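Local structure of N-acetylneuraminic acid outer membrane channel protein NanC (Escherichia coli, 2WJR) at residues Pro178-Asp190 against Ser202-Leu214. The protein forms a monomeric, weakly anion-selective channel that lets N-acetylneuraminic acid, a sialic acid, cross the bacterial outer membrane. The protein carries 1 engineered substitution. Numbering follows the deposited sequence.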
# COMPACT_ATOMS: atom_id res chain seq x y z
N PRO A 178 -1.70 -24.35 3.89
CA PRO A 178 -1.09 -23.86 2.65
C PRO A 178 -1.96 -22.86 1.89
O PRO A 178 -1.44 -22.12 1.08
CB PRO A 178 -0.90 -25.14 1.84
CG PRO A 178 -0.67 -26.19 2.89
CD PRO A 178 -1.62 -25.82 3.99
N ASP A 179 -3.26 -22.84 2.15
CA ASP A 179 -4.15 -21.88 1.51
C ASP A 179 -4.97 -20.98 2.48
O ASP A 179 -5.88 -20.30 2.05
CB ASP A 179 -5.07 -22.58 0.50
CG ASP A 179 -5.85 -23.72 1.10
OD1 ASP A 179 -5.85 -24.82 0.50
OD2 ASP A 179 -6.46 -23.51 2.17
N ILE A 180 -4.62 -20.99 3.77
CA ILE A 180 -5.19 -20.04 4.76
C ILE A 180 -4.06 -19.42 5.60
O ILE A 180 -3.36 -20.13 6.32
CB ILE A 180 -6.22 -20.67 5.74
CG1 ILE A 180 -7.33 -21.42 4.99
CG2 ILE A 180 -6.85 -19.60 6.63
CD1 ILE A 180 -8.33 -22.11 5.94
N THR A 181 -3.90 -18.11 5.48
CA THR A 181 -2.80 -17.43 6.13
C THR A 181 -3.31 -16.24 6.94
O THR A 181 -3.40 -15.15 6.41
CB THR A 181 -1.75 -16.95 5.09
OG1 THR A 181 -1.31 -18.07 4.31
CG2 THR A 181 -0.55 -16.32 5.78
N PRO A 182 -3.67 -16.47 8.22
CA PRO A 182 -3.97 -15.34 9.10
C PRO A 182 -2.74 -14.48 9.30
O PRO A 182 -1.62 -14.98 9.25
CB PRO A 182 -4.37 -16.01 10.42
CG PRO A 182 -4.69 -17.43 10.06
CD PRO A 182 -3.74 -17.75 8.95
N TYR A 183 -2.93 -13.18 9.51
CA TYR A 183 -1.81 -12.30 9.82
C TYR A 183 -2.18 -11.17 10.75
O TYR A 183 -3.35 -10.79 10.87
CB TYR A 183 -1.20 -11.72 8.53
CG TYR A 183 -2.11 -10.84 7.71
CD1 TYR A 183 -2.91 -11.39 6.71
CD2 TYR A 183 -2.14 -9.46 7.90
CE1 TYR A 183 -3.74 -10.57 5.94
CE2 TYR A 183 -2.95 -8.65 7.13
CZ TYR A 183 -3.74 -9.20 6.15
OH TYR A 183 -4.56 -8.40 5.37
N ILE A 184 -1.17 -10.65 11.42
CA ILE A 184 -1.32 -9.42 12.19
C ILE A 184 -0.33 -8.41 11.65
O ILE A 184 0.67 -8.78 11.04
CB ILE A 184 -1.10 -9.66 13.70
CG1 ILE A 184 0.29 -10.19 13.97
CG2 ILE A 184 -2.16 -10.61 14.20
CD1 ILE A 184 0.63 -10.25 15.45
N GLU A 185 -0.62 -7.14 11.87
CA GLU A 185 0.13 -6.07 11.24
C GLU A 185 0.13 -4.84 12.11
O GLU A 185 -0.88 -4.49 12.70
CB GLU A 185 -0.48 -5.76 9.86
CG GLU A 185 0.07 -4.54 9.15
CD GLU A 185 -0.54 -4.31 7.78
OE1 GLU A 185 -0.24 -3.26 7.15
OE2 GLU A 185 -1.30 -5.18 7.33
N TYR A 186 1.30 -4.22 12.21
CA TYR A 186 1.41 -2.91 12.82
C TYR A 186 1.98 -1.94 11.78
O TYR A 186 2.98 -2.25 11.12
CB TYR A 186 2.29 -2.94 14.08
CG TYR A 186 2.70 -1.53 14.49
CD1 TYR A 186 1.82 -0.71 15.20
CD2 TYR A 186 3.93 -1.01 14.12
CE1 TYR A 186 2.17 0.59 15.53
CE2 TYR A 186 4.29 0.29 14.45
CZ TYR A 186 3.40 1.08 15.15
OH TYR A 186 3.75 2.38 15.47
N ASP A 187 1.34 -0.79 11.62
CA ASP A 187 1.88 0.26 10.77
C ASP A 187 2.04 1.54 11.58
O ASP A 187 1.25 1.81 12.49
CB ASP A 187 0.97 0.56 9.57
CG ASP A 187 0.30 -0.65 9.05
OD1 ASP A 187 0.99 -1.50 8.45
OD2 ASP A 187 -0.93 -0.78 9.25
N TYR A 188 3.09 2.27 11.26
CA TYR A 188 3.22 3.65 11.69
C TYR A 188 3.13 4.53 10.45
O TYR A 188 3.96 4.45 9.51
CB TYR A 188 4.52 3.88 12.44
CG TYR A 188 4.58 5.32 12.92
CD1 TYR A 188 5.55 6.19 12.43
CD2 TYR A 188 3.62 5.82 13.79
CE1 TYR A 188 5.59 7.52 12.85
CE2 TYR A 188 3.64 7.14 14.21
CZ TYR A 188 4.63 7.99 13.72
OH TYR A 188 4.64 9.30 14.12
N LEU A 189 2.08 5.36 10.41
CA LEU A 189 1.79 6.15 9.22
C LEU A 189 2.17 7.64 9.38
O LEU A 189 1.56 8.51 8.77
CB LEU A 189 0.33 5.97 8.87
CG LEU A 189 -0.10 4.51 8.70
CD1 LEU A 189 -1.58 4.46 8.36
CD2 LEU A 189 0.73 3.79 7.61
N ASP A 190 3.22 7.89 10.15
CA ASP A 190 3.76 9.24 10.36
C ASP A 190 2.69 10.03 11.16
O ASP A 190 1.72 9.46 11.64
CB ASP A 190 4.07 9.87 8.99
CG ASP A 190 5.15 10.94 9.05
OD1 ASP A 190 5.03 11.91 9.86
OD2 ASP A 190 6.10 10.86 8.24
N SER A 202 -0.17 11.50 15.68
CA SER A 202 0.52 10.22 15.51
C SER A 202 -0.47 9.14 15.04
O SER A 202 -1.52 8.94 15.65
CB SER A 202 1.16 9.82 16.84
OG SER A 202 2.10 8.78 16.66
N GLU A 203 -0.13 8.45 13.95
CA GLU A 203 -1.06 7.50 13.36
C GLU A 203 -0.48 6.10 13.43
O GLU A 203 0.17 5.62 12.48
CB GLU A 203 -1.37 7.91 11.91
CG GLU A 203 -2.49 7.10 11.23
CD GLU A 203 -3.88 7.55 11.64
OE1 GLU A 203 -4.76 7.63 10.77
OE2 GLU A 203 -4.08 7.83 12.83
N ASN A 204 -0.69 5.46 14.58
CA ASN A 204 -0.47 4.02 14.72
C ASN A 204 -1.64 3.28 14.08
O ASN A 204 -2.78 3.74 14.13
CB ASN A 204 -0.35 3.63 16.19
CG ASN A 204 0.78 4.32 16.87
OD1 ASN A 204 1.93 4.20 16.46
ND2 ASN A 204 0.47 5.06 17.94
N SER A 205 -1.35 2.15 13.45
CA SER A 205 -2.35 1.39 12.75
C SER A 205 -2.14 -0.05 13.18
O SER A 205 -1.02 -0.56 13.15
CB SER A 205 -2.21 1.57 11.23
OG SER A 205 -3.02 0.65 10.49
N TYR A 206 -3.22 -0.66 13.64
CA TYR A 206 -3.22 -2.03 14.11
C TYR A 206 -4.19 -2.81 13.28
O TYR A 206 -5.36 -2.47 13.19
CB TYR A 206 -3.64 -2.09 15.58
CG TYR A 206 -2.83 -1.17 16.43
CD1 TYR A 206 -3.22 0.15 16.61
CD2 TYR A 206 -1.66 -1.61 17.04
CE1 TYR A 206 -2.47 1.01 17.38
CE2 TYR A 206 -0.89 -0.74 17.82
CZ TYR A 206 -1.30 0.55 17.98
OH TYR A 206 -0.54 1.38 18.75
N ARG A 207 -3.71 -3.89 12.69
CA ARG A 207 -4.48 -4.60 11.70
C ARG A 207 -4.42 -6.09 11.91
O ARG A 207 -3.40 -6.64 12.33
CB ARG A 207 -3.94 -4.29 10.30
CG ARG A 207 -4.35 -2.97 9.77
CD ARG A 207 -3.47 -2.53 8.61
NE ARG A 207 -3.82 -1.19 8.14
CZ ARG A 207 -3.23 -0.58 7.11
NH1 ARG A 207 -2.24 -1.16 6.45
NH2 ARG A 207 -3.62 0.64 6.75
N ILE A 208 -5.52 -6.74 11.56
CA ILE A 208 -5.59 -8.19 11.55
C ILE A 208 -6.30 -8.62 10.29
O ILE A 208 -7.26 -7.97 9.85
CB ILE A 208 -6.31 -8.73 12.80
CG1 ILE A 208 -6.25 -10.27 12.83
CG2 ILE A 208 -7.74 -8.22 12.83
CD1 ILE A 208 -6.01 -10.86 14.23
N GLY A 209 -5.82 -9.70 9.70
CA GLY A 209 -6.39 -10.18 8.46
C GLY A 209 -6.09 -11.64 8.18
O GLY A 209 -5.41 -12.32 8.95
N VAL A 210 -6.60 -12.10 7.05
CA VAL A 210 -6.35 -13.47 6.60
C VAL A 210 -6.44 -13.51 5.09
O VAL A 210 -7.29 -12.87 4.48
CB VAL A 210 -7.34 -14.48 7.25
CG1 VAL A 210 -8.76 -14.03 7.06
CG2 VAL A 210 -7.13 -15.90 6.70
N SER A 211 -5.53 -14.27 4.50
CA SER A 211 -5.50 -14.45 3.07
C SER A 211 -5.83 -15.91 2.77
O SER A 211 -5.28 -16.80 3.40
CB SER A 211 -4.12 -14.12 2.51
OG SER A 211 -4.12 -14.28 1.11
N PHE A 212 -6.69 -16.11 1.78
CA PHE A 212 -7.13 -17.43 1.33
C PHE A 212 -6.70 -17.70 -0.10
O PHE A 212 -7.09 -16.96 -1.00
CB PHE A 212 -8.64 -17.50 1.36
CG PHE A 212 -9.24 -17.27 2.71
CD1 PHE A 212 -9.77 -16.04 3.06
CD2 PHE A 212 -9.31 -18.31 3.63
CE1 PHE A 212 -10.36 -15.83 4.31
CE2 PHE A 212 -9.91 -18.12 4.88
CZ PHE A 212 -10.43 -16.88 5.22
N LYS A 213 -5.90 -18.75 -0.30
CA LYS A 213 -5.53 -19.21 -1.65
C LYS A 213 -6.59 -20.13 -2.20
O LYS A 213 -7.40 -20.68 -1.44
CB LYS A 213 -4.22 -19.99 -1.65
CG LYS A 213 -3.01 -19.24 -1.18
CD LYS A 213 -1.79 -20.14 -1.31
CE LYS A 213 -0.61 -19.57 -0.56
NZ LYS A 213 -0.28 -18.20 -1.05
N LEU A 214 -6.58 -20.35 -3.51
CA LEU A 214 -7.51 -21.30 -4.12
C LEU A 214 -7.11 -22.75 -3.77
O LEU A 214 -5.94 -23.08 -3.47
CB LEU A 214 -7.65 -21.08 -5.64
CG LEU A 214 -9.04 -21.43 -6.22
CD1 LEU A 214 -9.44 -20.57 -7.42
CD2 LEU A 214 -9.13 -22.91 -6.56
OXT LEU A 214 -7.97 -23.63 -3.74
O HOH W 1 -8.56 -21.11 0.97
O HOH W 2 -3.12 -18.35 2.11
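Strands 180-188 and 204-212 form an antiparallel hairpin pair in the wall of the NanC beta-barrel, and alternation of side chains gives the pair two unlike faces. Paired backbone bonds run its length, as where Tyr183 N meets Gly209 O at 2.7 Å. One face carries a salt-bridge network. The extended side chain of Arg207 runs alongside Glu185, and Arg207 NH1 donates to Glu185 OE1 (3.0 Å) from above the carboxylate plane. Asp187 OD2 instead lies over the guanidinium face, 3.1 Å from Arg207 NH1, a pairing of charges alone; the anti lone pair of Asp187 OD2 takes a bond from Ser205 OG (2.8 Å). Glu16 holds Arg207 NH2. Toward the periplasmic end, the Tyr183 ring, swung between its backbone N and carbonyl carbon (chi1 63°), lies over Gly209, whose CA makes a CH-pi contact 3.8 Å from the ring centroid. The Tyr183 hydroxyl is hydrogen-bonded to Asp3. On the other, largely apolar face Ile180 CG2 packs on Val210 CG2 (3.7 Å), although Tyr186 OH donates to Asn204 OD1 (2.8 Å) near the extracellular end. The charged face probably lines the channel and that of Ile180, Val210 and Tyr186 probably meets lipid, as is typical of a porin barrel wall.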